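Local coordinates for protein putative NADPH:quinone oxidoreductase (Ralstonia eutropha, PDB 3IUP) that binds NADPH and probably uses it to reduce quinones, at residues N183-D195 against R329-H341. Sequence-based numbering, arbitrary orientation.
Sequences NLGQMLNQICLKD and RVVAELKTTFASH. With NDP (NADPH dihydro-nicotinamide-adenine-dinucleotide phosphate), chain C.
I191 lies across T337 at about a right angle and meets F338 at a slant. Its CG1 meets T337 CG2 at 3.6 Å, and its CD1 reaches F338 CE1. T337 CG2 covers one face of the F338 ring and V330 CG2 the other. M187 is a selenomethionine that comes to the ring's edge, with SE 4.0 Å from F338 CD1, a Met-aromatic contact. Its chain runs extended beyond CG (chi3 -179°), carrying CE away from the ring to F338 O and S340 OG.

Helix 183-195 follows strand 175-177 of the parallel, Rossmann-type sheet and starts at the cofactor. The backbone N atoms of N183 and L184 each donate to a NADPH phosphate oxygen, O1A at 2.9 Å and O1N at 2.8 Å. N183 points toward 329-341, and N183 ND2 gives H341 O a nearly straight bond of 3.0 Å, with the acceptor in the amide plane. One water bridges N183 O and A339 O.

At the helix's far end, R329 grips D195 end-on, carboxylate and guanidinium planes 32° apart. R329 NH1 reaches the syn lone pair of D195 OD2 at 2.7 Å, and NH2 makes a more bent bond to OD1. R329 holds E333 side-on, with NE and NH2 both on OE1. T337 OG1 donates to E333 OE1 at 2.7 Å. K194 runs past R329 in the opposite direction, and its CE meets E333 OE2 from the other side.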
ATOM      1  N   ASN A 183      10.182 -22.635  -4.552  1.00 15.20           N
ATOM      2  CA  ASN A 183       9.369 -23.747  -4.119  1.00 15.37           C
ATOM      3  C   ASN A 183       7.884 -23.386  -3.965  1.00 14.66           C
ATOM      4  O   ASN A 183       6.995 -24.093  -4.466  1.00 15.83           O
ATOM      5  CB  ASN A 183       9.893 -24.381  -2.818  1.00 14.79           C
ATOM      6  CG  ASN A 183      11.068 -25.339  -3.030  1.00 20.53           C
ATOM      7  OD1 ASN A 183      11.771 -25.268  -4.013  1.00 20.31           O
ATOM      8  ND2 ASN A 183      11.267 -26.252  -2.079  1.00 22.36           N
ATOM      9  N   LEU A 184       7.608 -22.286  -3.287  1.00 15.86           N
ATOM     10  CA  LEU A 184       6.219 -21.868  -3.083  1.00 15.51           C
ATOM     11  C   LEU A 184       5.504 -21.575  -4.413  1.00 14.59           C
ATOM     12  O   LEU A 184       4.364 -21.969  -4.631  1.00 15.65           O
ATOM     13  CB  LEU A 184       6.185 -20.612  -2.170  1.00 15.79           C
ATOM     14  CG  LEU A 184       4.813 -20.151  -1.668  1.00 17.69           C
ATOM     15  CD1 LEU A 184       4.991 -19.189  -0.522  1.00 21.25           C
ATOM     16  CD2 LEU A 184       4.018 -19.503  -2.796  1.00 19.40           C
ATOM     17  N   GLY A 185       6.216 -20.918  -5.306  1.00 14.34           N
ATOM     18  CA  GLY A 185       5.697 -20.618  -6.628  1.00 14.82           C
ATOM     19  C   GLY A 185       5.345 -21.828  -7.435  1.00 14.33           C
ATOM     20  O   GLY A 185       4.328 -21.848  -8.170  1.00 14.14           O
ATOM     21  N   GLN A 186       6.173 -22.854  -7.345  1.00 15.70           N
ATOM     22  CA  GLN A 186       5.876 -24.086  -8.030  1.00 15.02           C
ATOM     23  C   GLN A 186       4.578 -24.707  -7.485  1.00 15.93           C
ATOM     24  O   GLN A 186       3.800 -25.217  -8.257  1.00 15.97           O
ATOM     25  CB  GLN A 186       7.050 -25.064  -7.962  1.00 15.04           C
ATOM     26  CG  GLN A 186       8.259 -24.560  -8.691  1.00 15.82           C
ATOM     27  CD  GLN A 186       9.494 -25.417  -8.513  1.00 16.41           C
ATOM     28  OE1 GLN A 186       9.433 -26.596  -8.767  1.00 17.46           O
ATOM     29  NE2 GLN A 186      10.641 -24.810  -8.094  1.00 17.22           N
HETATM   30  N   MSE A 187       4.352 -24.600  -6.167  1.00 16.42           N
HETATM   31  CA  MSE A 187       3.127 -25.093  -5.571  1.00 15.90           C
HETATM   32  C   MSE A 187       1.970 -24.278  -6.024  1.00 15.47           C
HETATM   33  O   MSE A 187       0.940 -24.830  -6.340  1.00 16.04           O
HETATM   34  CB  MSE A 187       3.169 -25.081  -4.019  1.00 15.58           C
HETATM   35  CG  MSE A 187       4.226 -25.856  -3.458  1.00 16.29           C
HETATM   36 SE   MSE A 187       4.125 -25.574  -1.523  0.75 16.60          SE
HETATM   37  CE  MSE A 187       5.663 -26.702  -1.120  1.00 16.62           C
ATOM     38  N   LEU A 188       2.117 -22.951  -6.021  1.00 16.46           N
ATOM     39  CA  LEU A 188       1.011 -22.089  -6.408  1.00 15.54           C
ATOM     40  C   LEU A 188       0.564 -22.367  -7.834  1.00 15.82           C
ATOM     41  O   LEU A 188      -0.622 -22.462  -8.142  1.00 15.38           O
ATOM     42  CB  LEU A 188       1.390 -20.623  -6.209  1.00 15.69           C
ATOM     43  CG  LEU A 188       0.290 -19.677  -6.706  1.00 16.17           C
ATOM     44  CD1 LEU A 188      -0.996 -19.805  -5.809  1.00 16.00           C
ATOM     45  CD2 LEU A 188       0.879 -18.233  -6.716  1.00 15.44           C
ATOM     46  N   ASN A 189       1.533 -22.561  -8.716  1.00 15.84           N
ATOM     47  CA  ASN A 189       1.199 -22.882 -10.093  1.00 16.56           C
ATOM     48  C   ASN A 189       0.420 -24.207 -10.172  1.00 16.73           C
ATOM     49  O   ASN A 189      -0.549 -24.301 -10.890  1.00 16.79           O
ATOM     50  CB  ASN A 189       2.452 -22.950 -10.937  1.00 16.10           C
ATOM     51  CG  ASN A 189       2.145 -23.286 -12.372  1.00 17.19           C
ATOM     52  OD1 ASN A 189       1.449 -22.533 -13.050  1.00 17.35           O
ATOM     53  ND2 ASN A 189       2.683 -24.405 -12.845  1.00 16.78           N
ATOM     54  N   GLN A 190       0.805 -25.222  -9.399  1.00 17.14           N
ATOM     55  CA  GLN A 190       0.034 -26.474  -9.389  1.00 17.71           C
ATOM     56  C   GLN A 190      -1.411 -26.313  -8.849  1.00 17.64           C
ATOM     57  O   GLN A 190      -2.349 -26.933  -9.346  1.00 16.62           O
ATOM     58  CB  GLN A 190       0.773 -27.589  -8.640  1.00 17.53           C
ATOM     59  CG  GLN A 190       2.107 -28.070  -9.314  1.00 18.72           C
ATOM     60  CD  GLN A 190       1.905 -28.408 -10.788  1.00 21.16           C
ATOM     61  OE1 GLN A 190       0.975 -29.129 -11.119  1.00 24.05           O
ATOM     62  NE2 GLN A 190       2.712 -27.835 -11.668  1.00 21.15           N
ATOM     63  N   ILE A 191      -1.559 -25.509  -7.803  1.00 18.01           N
ATOM     64  CA  ILE A 191      -2.890 -25.208  -7.255  1.00 17.90           C
ATOM     65  C   ILE A 191      -3.755 -24.586  -8.336  1.00 18.18           C
ATOM     66  O   ILE A 191      -4.886 -24.983  -8.566  1.00 18.34           O
ATOM     67  CB  ILE A 191      -2.793 -24.233  -6.037  1.00 17.68           C
ATOM     68  CG1 ILE A 191      -2.186 -24.905  -4.834  1.00 17.09           C
ATOM     69  CG2 ILE A 191      -4.161 -23.658  -5.675  1.00 18.02           C
ATOM     70  CD1 ILE A 191      -1.704 -23.876  -3.793  1.00 20.02           C
ATOM     71  N   CYS A 192      -3.225 -23.564  -8.996  1.00 17.42           N
ATOM     72  CA  CYS A 192      -3.996 -22.860  -9.981  1.00 17.52           C
ATOM     73  C   CYS A 192      -4.339 -23.721 -11.204  1.00 17.53           C
ATOM     74  O   CYS A 192      -5.437 -23.607 -11.755  1.00 17.93           O
ATOM     75  CB  CYS A 192      -3.268 -21.588 -10.386  1.00 17.14           C
ATOM     76  SG  CYS A 192      -3.165 -20.340  -9.060  1.00 19.61           S
ATOM     77  N   LEU A 193      -3.415 -24.598 -11.607  1.00 18.11           N
ATOM     78  CA  LEU A 193      -3.677 -25.549 -12.687  1.00 18.99           C
ATOM     79  C   LEU A 193      -4.796 -26.507 -12.277  1.00 19.72           C
ATOM     80  O   LEU A 193      -5.730 -26.712 -13.026  1.00 20.94           O
ATOM     81  CB  LEU A 193      -2.415 -26.308 -13.106  1.00 18.00           C
ATOM     82  CG  LEU A 193      -1.438 -25.475 -13.947  1.00 19.64           C
ATOM     83  CD1 LEU A 193      -0.055 -26.183 -14.035  1.00 19.96           C
ATOM     84  CD2 LEU A 193      -1.991 -25.157 -15.325  1.00 20.78           C
ATOM     85  N   LYS A 194      -4.722 -27.037 -11.075  1.00 21.33           N
ATOM     86  CA  LYS A 194      -5.720 -28.017 -10.652  1.00 22.75           C
ATOM     87  C   LYS A 194      -7.072 -27.362 -10.424  1.00 22.35           C
ATOM     88  O   LYS A 194      -8.120 -27.962 -10.755  1.00 23.28           O
ATOM     89  CB  LYS A 194      -5.270 -28.704  -9.383  1.00 22.36           C
ATOM     90  CG  LYS A 194      -6.260 -29.713  -8.790  1.00 26.89           C
ATOM     91  CD  LYS A 194      -5.542 -30.510  -7.682  1.00 29.46           C
ATOM     92  CE  LYS A 194      -6.449 -31.553  -7.037  1.00 31.85           C
ATOM     93  NZ  LYS A 194      -6.599 -32.747  -7.918  1.00 34.12           N
ATOM     94  N   ASP A 195      -7.060 -26.157  -9.857  1.00 22.02           N
ATOM     95  CA  ASP A 195      -8.299 -25.471  -9.525  1.00 21.90           C
ATOM     96  C   ASP A 195      -8.846 -24.584 -10.642  1.00 21.32           C
ATOM     97  O   ASP A 195      -9.930 -24.034 -10.504  1.00 22.46           O
ATOM     98  CB  ASP A 195      -8.121 -24.655  -8.248  1.00 21.55           C
ATOM     99  CG  ASP A 195      -7.739 -25.501  -7.037  1.00 25.05           C
ATOM    100  OD1 ASP A 195      -7.493 -26.731  -7.173  1.00 29.80           O
ATOM    101  OD2 ASP A 195      -7.640 -24.937  -5.921  1.00 25.87           O
ATOM    102  N   ARG A 329      -6.463 -30.103   2.882  1.00 23.66           N
ATOM    103  CA  ARG A 329      -6.079 -30.183   1.482  1.00 23.36           C
ATOM    104  C   ARG A 329      -4.568 -30.398   1.306  1.00 22.02           C
ATOM    105  O   ARG A 329      -4.126 -31.148   0.425  1.00 22.30           O
ATOM    106  CB  ARG A 329      -6.523 -28.949   0.699  1.00 23.40           C
ATOM    107  CG  ARG A 329      -5.958 -29.021  -0.715  1.00 25.33           C
ATOM    108  CD  ARG A 329      -6.535 -28.036  -1.622  1.00 26.98           C
ATOM    109  NE  ARG A 329      -5.961 -28.222  -2.941  1.00 27.27           N
ATOM    110  CZ  ARG A 329      -6.178 -27.393  -3.939  1.00 24.44           C
ATOM    111  NH1 ARG A 329      -6.913 -26.299  -3.737  1.00 25.21           N
ATOM    112  NH2 ARG A 329      -5.631 -27.646  -5.121  1.00 25.91           N
ATOM    113  N   VAL A 330      -3.763 -29.742   2.140  1.00 21.98           N
ATOM    114  CA  VAL A 330      -2.316 -29.942   2.072  1.00 21.14           C
ATOM    115  C   VAL A 330      -1.989 -31.448   2.309  1.00 21.42           C
ATOM    116  O   VAL A 330      -1.225 -32.053   1.556  1.00 21.66           O
ATOM    117  CB  VAL A 330      -1.536 -29.020   3.062  1.00 20.79           C
ATOM    118  CG1 VAL A 330      -0.071 -29.372   3.064  1.00 19.32           C
ATOM    119  CG2 VAL A 330      -1.724 -27.509   2.703  1.00 20.04           C
ATOM    120  N   VAL A 331      -2.591 -32.039   3.328  1.00 22.25           N
ATOM    121  CA  VAL A 331      -2.358 -33.463   3.622  1.00 23.13           C
ATOM    122  C   VAL A 331      -2.774 -34.336   2.434  1.00 23.72           C
ATOM    123  O   VAL A 331      -2.031 -35.227   2.027  1.00 23.39           O
ATOM    124  CB  VAL A 331      -3.022 -33.900   4.949  1.00 23.74           C
ATOM    125  CG1 VAL A 331      -3.111 -35.484   5.047  1.00 24.00           C
ATOM    126  CG2 VAL A 331      -2.249 -33.266   6.128  1.00 23.59           C
ATOM    127  N   ALA A 332      -3.918 -34.013   1.828  1.00 23.83           N
ATOM    128  CA  ALA A 332      -4.460 -34.786   0.730  1.00 23.92           C
ATOM    129  C   ALA A 332      -3.577 -34.744  -0.520  1.00 24.24           C
ATOM    130  O   ALA A 332      -3.591 -35.676  -1.297  1.00 25.36           O
ATOM    131  CB  ALA A 332      -5.885 -34.286   0.393  1.00 25.16           C
ATOM    132  N   GLU A 333      -2.817 -33.667  -0.711  1.00 24.19           N
ATOM    133  CA  GLU A 333      -2.049 -33.457  -1.944  1.00 24.17           C
ATOM    134  C   GLU A 333      -0.604 -33.220  -1.588  1.00 23.55           C
ATOM    135  O   GLU A 333       0.141 -32.510  -2.303  1.00 23.53           O
ATOM    136  CB  GLU A 333      -2.639 -32.282  -2.723  1.00 24.15           C
ATOM    137  CG  GLU A 333      -4.068 -32.562  -3.215  1.00 23.89           C
ATOM    138  CD  GLU A 333      -4.793 -31.346  -3.754  1.00 25.03           C
ATOM    139  OE1 GLU A 333      -4.154 -30.372  -4.236  1.00 26.32           O
ATOM    140  OE2 GLU A 333      -6.048 -31.366  -3.712  1.00 29.59           O
ATOM    141  N   LEU A 334      -0.187 -33.865  -0.501  1.00 23.69           N
ATOM    142  CA  LEU A 334       1.109 -33.597   0.092  1.00 24.41           C
ATOM    143  C   LEU A 334       2.238 -33.884  -0.864  1.00 24.41           C
ATOM    144  O   LEU A 334       3.198 -33.129  -0.922  1.00 25.59           O
ATOM    145  CB  LEU A 334       1.298 -34.387   1.391  1.00 23.99           C
ATOM    146  CG  LEU A 334       2.574 -34.073   2.171  1.00 24.40           C
ATOM    147  CD1 LEU A 334       2.619 -32.634   2.608  1.00 23.08           C
ATOM    148  CD2 LEU A 334       2.666 -35.001   3.403  1.00 25.59           C
ATOM    149  N   LYS A 335       2.123 -34.972  -1.621  1.00 25.51           N
ATOM    150  CA  LYS A 335       3.206 -35.397  -2.506  1.00 25.71           C
ATOM    151  C   LYS A 335       2.974 -34.994  -3.964  1.00 25.83           C
ATOM    152  O   LYS A 335       3.816 -35.260  -4.834  1.00 26.94           O
ATOM    153  CB  LYS A 335       3.405 -36.916  -2.388  1.00 26.75           C
ATOM    154  CG  LYS A 335       4.064 -37.401  -1.100  1.00 29.83           C
ATOM    155  CD  LYS A 335       4.258 -38.889  -1.168  1.00 33.62           C
ATOM    156  CE  LYS A 335       4.956 -39.424   0.035  1.00 35.97           C
ATOM    157  NZ  LYS A 335       4.928 -40.908   0.099  1.00 35.78           N
ATOM    158  N   THR A 336       1.855 -34.330  -4.241  1.00 24.33           N
ATOM    159  CA  THR A 336       1.563 -33.886  -5.586  1.00 23.49           C
ATOM    160  C   THR A 336       1.593 -32.368  -5.615  1.00 22.61           C
ATOM    161  O   THR A 336       2.654 -31.792  -5.775  1.00 21.56           O
ATOM    162  CB  THR A 336       0.252 -34.489  -6.067  1.00 23.86           C
ATOM    163  OG1 THR A 336      -0.795 -34.127  -5.175  1.00 24.49           O
ATOM    164  CG2 THR A 336       0.381 -36.024  -6.131  1.00 25.22           C
ATOM    165  N   THR A 337       0.458 -31.721  -5.406  1.00 22.57           N
ATOM    166  CA  THR A 337       0.397 -30.251  -5.456  1.00 21.99           C
ATOM    167  C   THR A 337       1.423 -29.572  -4.529  1.00 22.15           C
ATOM    168  O   THR A 337       2.042 -28.585  -4.899  1.00 22.27           O
ATOM    169  CB  THR A 337      -0.977 -29.794  -5.042  1.00 22.14           C
ATOM    170  OG1 THR A 337      -1.948 -30.549  -5.761  1.00 20.75           O
ATOM    171  CG2 THR A 337      -1.150 -28.289  -5.273  1.00 21.23           C
ATOM    172  N   PHE A 338       1.621 -30.144  -3.350  1.00 21.63           N
ATOM    173  CA  PHE A 338       2.424 -29.491  -2.327  1.00 22.10           C
ATOM    174  C   PHE A 338       3.799 -30.110  -2.163  1.00 22.87           C
ATOM    175  O   PHE A 338       4.472 -29.870  -1.160  1.00 24.29           O
ATOM    176  CB  PHE A 338       1.616 -29.440  -1.040  1.00 22.15           C
ATOM    177  CG  PHE A 338       0.381 -28.628  -1.176  1.00 22.11           C
ATOM    178  CD1 PHE A 338       0.455 -27.240  -1.259  1.00 21.42           C
ATOM    179  CD2 PHE A 338      -0.852 -29.224  -1.299  1.00 21.71           C
ATOM    180  CE1 PHE A 338      -0.692 -26.484  -1.424  1.00 21.21           C
ATOM    181  CE2 PHE A 338      -1.994 -28.462  -1.464  1.00 21.63           C
ATOM    182  CZ  PHE A 338      -1.907 -27.091  -1.531  1.00 20.91           C
ATOM    183  N   ALA A 339       4.260 -30.856  -3.165  1.00 23.23           N
ATOM    184  CA  ALA A 339       5.616 -31.412  -3.125  1.00 23.70           C
ATOM    185  C   ALA A 339       6.671 -30.286  -3.012  1.00 23.27           C
ATOM    186  O   ALA A 339       6.501 -29.192  -3.599  1.00 24.57           O
ATOM    187  CB  ALA A 339       5.887 -32.286  -4.372  1.00 23.15           C
ATOM    188  N   SER A 340       7.713 -30.535  -2.212  1.00 23.75           N
ATOM    189  CA  SER A 340       8.888 -29.651  -2.097  1.00 24.10           C
ATOM    190  C   SER A 340      10.176 -30.362  -2.487  1.00 24.34           C
ATOM    191  O   SER A 340      10.445 -31.454  -1.996  1.00 25.21           O
ATOM    192  CB  SER A 340       9.092 -29.197  -0.658  1.00 22.84           C
ATOM    193  OG  SER A 340       8.060 -28.369  -0.217  1.00 24.83           O
ATOM    194  N   HIS A 341      11.006 -29.684  -3.278  1.00 25.11           N
ATOM    195  CA  HIS A 341      12.335 -30.203  -3.623  1.00 25.26           C
ATOM    196  C   HIS A 341      13.405 -29.603  -2.715  1.00 23.69           C
ATOM    197  O   HIS A 341      13.387 -28.398  -2.462  1.00 22.19           O
ATOM    198  CB  HIS A 341      12.686 -29.837  -5.070  1.00 25.89           C
ATOM    199  CG  HIS A 341      14.109 -30.147  -5.440  1.00 29.01           C
ATOM    200  ND1 HIS A 341      14.546 -31.438  -5.689  1.00 33.41           N
ATOM    201  CD2 HIS A 341      15.192 -29.339  -5.605  1.00 30.50           C
ATOM    202  CE1 HIS A 341      15.839 -31.411  -5.983  1.00 33.06           C
ATOM    203  NE2 HIS A 341      16.255 -30.154  -5.934  1.00 34.49           N
TER
HETATM  204  PA  NDP C 401      12.905 -20.718  -2.472  0.80 19.46           P
HETATM  205  O1A NDP C 401      12.403 -22.017  -2.869  0.80 17.83           O
HETATM  206  O2A NDP C 401      14.193 -20.631  -1.747  0.80 20.74           O
HETATM  207  O5B NDP C 401      13.017 -19.869  -3.888  0.80 17.61           O
HETATM  208  C5B NDP C 401      13.406 -18.495  -3.779  0.80 18.49           C
HETATM  209  C4B NDP C 401      13.256 -17.852  -5.124  0.80 16.98           C
HETATM  210  O4B NDP C 401      13.612 -16.513  -4.939  0.80 20.34           O
HETATM  211  C3B NDP C 401      14.180 -18.459  -6.192  0.80 18.15           C
HETATM  212  O3B NDP C 401      13.547 -18.752  -7.420  0.80 18.71           O
HETATM  213  C2B NDP C 401      15.215 -17.339  -6.443  0.80 18.25           C
HETATM  214  O2B NDP C 401      15.663 -17.246  -7.795  0.80 17.45           O
HETATM  215  C1B NDP C 401      14.404 -16.108  -6.062  0.80 18.81           C
HETATM  216  N9A NDP C 401      15.232 -14.976  -5.624  0.80 18.89           N
HETATM  217  C8A NDP C 401      16.214 -15.038  -4.656  0.80 20.10           C
HETATM  218  N7A NDP C 401      16.701 -13.801  -4.457  0.80 16.64           N
HETATM  219  C5A NDP C 401      16.028 -12.922  -5.285  0.80 21.48           C
HETATM  220  C6A NDP C 401      16.103 -11.535  -5.522  0.80 21.56           C
HETATM  221  N6A NDP C 401      17.019 -10.732  -4.950  0.80 20.30           N
HETATM  222  N1A NDP C 401      15.248 -10.965  -6.443  0.80 19.83           N
HETATM  223  C2A NDP C 401      14.361 -11.715  -7.150  0.80 19.86           C
HETATM  224  N3A NDP C 401      14.289 -13.069  -6.915  0.80 22.52           N
HETATM  225  C4A NDP C 401      15.102 -13.662  -6.008  0.80 21.16           C
HETATM  226  O3  NDP C 401      11.891 -19.841  -1.569  0.80 20.99           O
HETATM  227  PN  NDP C 401      10.556 -20.331  -0.923  0.80 20.11           P
HETATM  228  O1N NDP C 401       9.636 -20.934  -1.856  0.80 16.98           O
HETATM  229  O2N NDP C 401      10.799 -21.099   0.345  0.80 16.24           O
HETATM  230  O5D NDP C 401       9.936 -18.892  -0.477  0.80 19.48           O
HETATM  231  C5D NDP C 401       9.423 -18.008  -1.486  0.80 20.79           C
HETATM  232  C4D NDP C 401       9.151 -16.638  -0.875  0.80 21.31           C
HETATM  233  O4D NDP C 401       7.928 -16.755  -0.119  0.80 21.51           O
HETATM  234  C3D NDP C 401      10.238 -16.087   0.071  0.80 21.77           C
HETATM  235  O3D NDP C 401      10.399 -14.692  -0.086  0.80 19.22           O
HETATM  236  C2D NDP C 401       9.627 -16.368   1.434  0.80 22.47           C
HETATM  237  O2D NDP C 401      10.111 -15.567   2.501  0.80 25.64           O
HETATM  238  C1D NDP C 401       8.160 -16.072   1.112  0.80 21.89           C
HETATM  239  N1N NDP C 401       7.217 -16.559   2.145  0.80 19.96           N
HETATM  240  C2N NDP C 401       6.561 -15.606   2.851  0.80 20.71           C
HETATM  241  C3N NDP C 401       5.677 -15.936   3.845  0.80 19.78           C
HETATM  242  C7N NDP C 401       4.852 -14.862   4.528  0.80 20.14           C
HETATM  243  O7N NDP C 401       4.077 -15.278   5.607  0.80 19.94           O
HETATM  244  N7N NDP C 401       4.851 -13.569   4.180  0.80 17.59           N
HETATM  245  C4N NDP C 401       5.216 -17.336   3.974  0.80 17.42           C
HETATM  246  C5N NDP C 401       5.990 -18.318   3.131  0.80 21.10           C
HETATM  247  C6N NDP C 401       6.961 -17.884   2.237  0.80 21.29           C
HETATM  248  P2B NDP C 401      17.263 -17.144  -8.155  0.80 20.66           P
HETATM  249  O1X NDP C 401      17.730 -18.569  -8.483  0.80 20.30           O
HETATM  250  O2X NDP C 401      18.087 -16.553  -7.016  0.80 20.42           O
HETATM  251  O3X NDP C 401      17.297 -16.228  -9.389  0.80 19.10           O
HETATM  252  O   HOH W   1       7.881 -26.873  -4.345  1.00 19.76           O
HETATM  253  O   HOH W   2       9.118 -25.871   0.165  1.00 22.14           O
HETATM  254  O   HOH W   3      14.893 -26.493  -3.719  1.00 24.43           O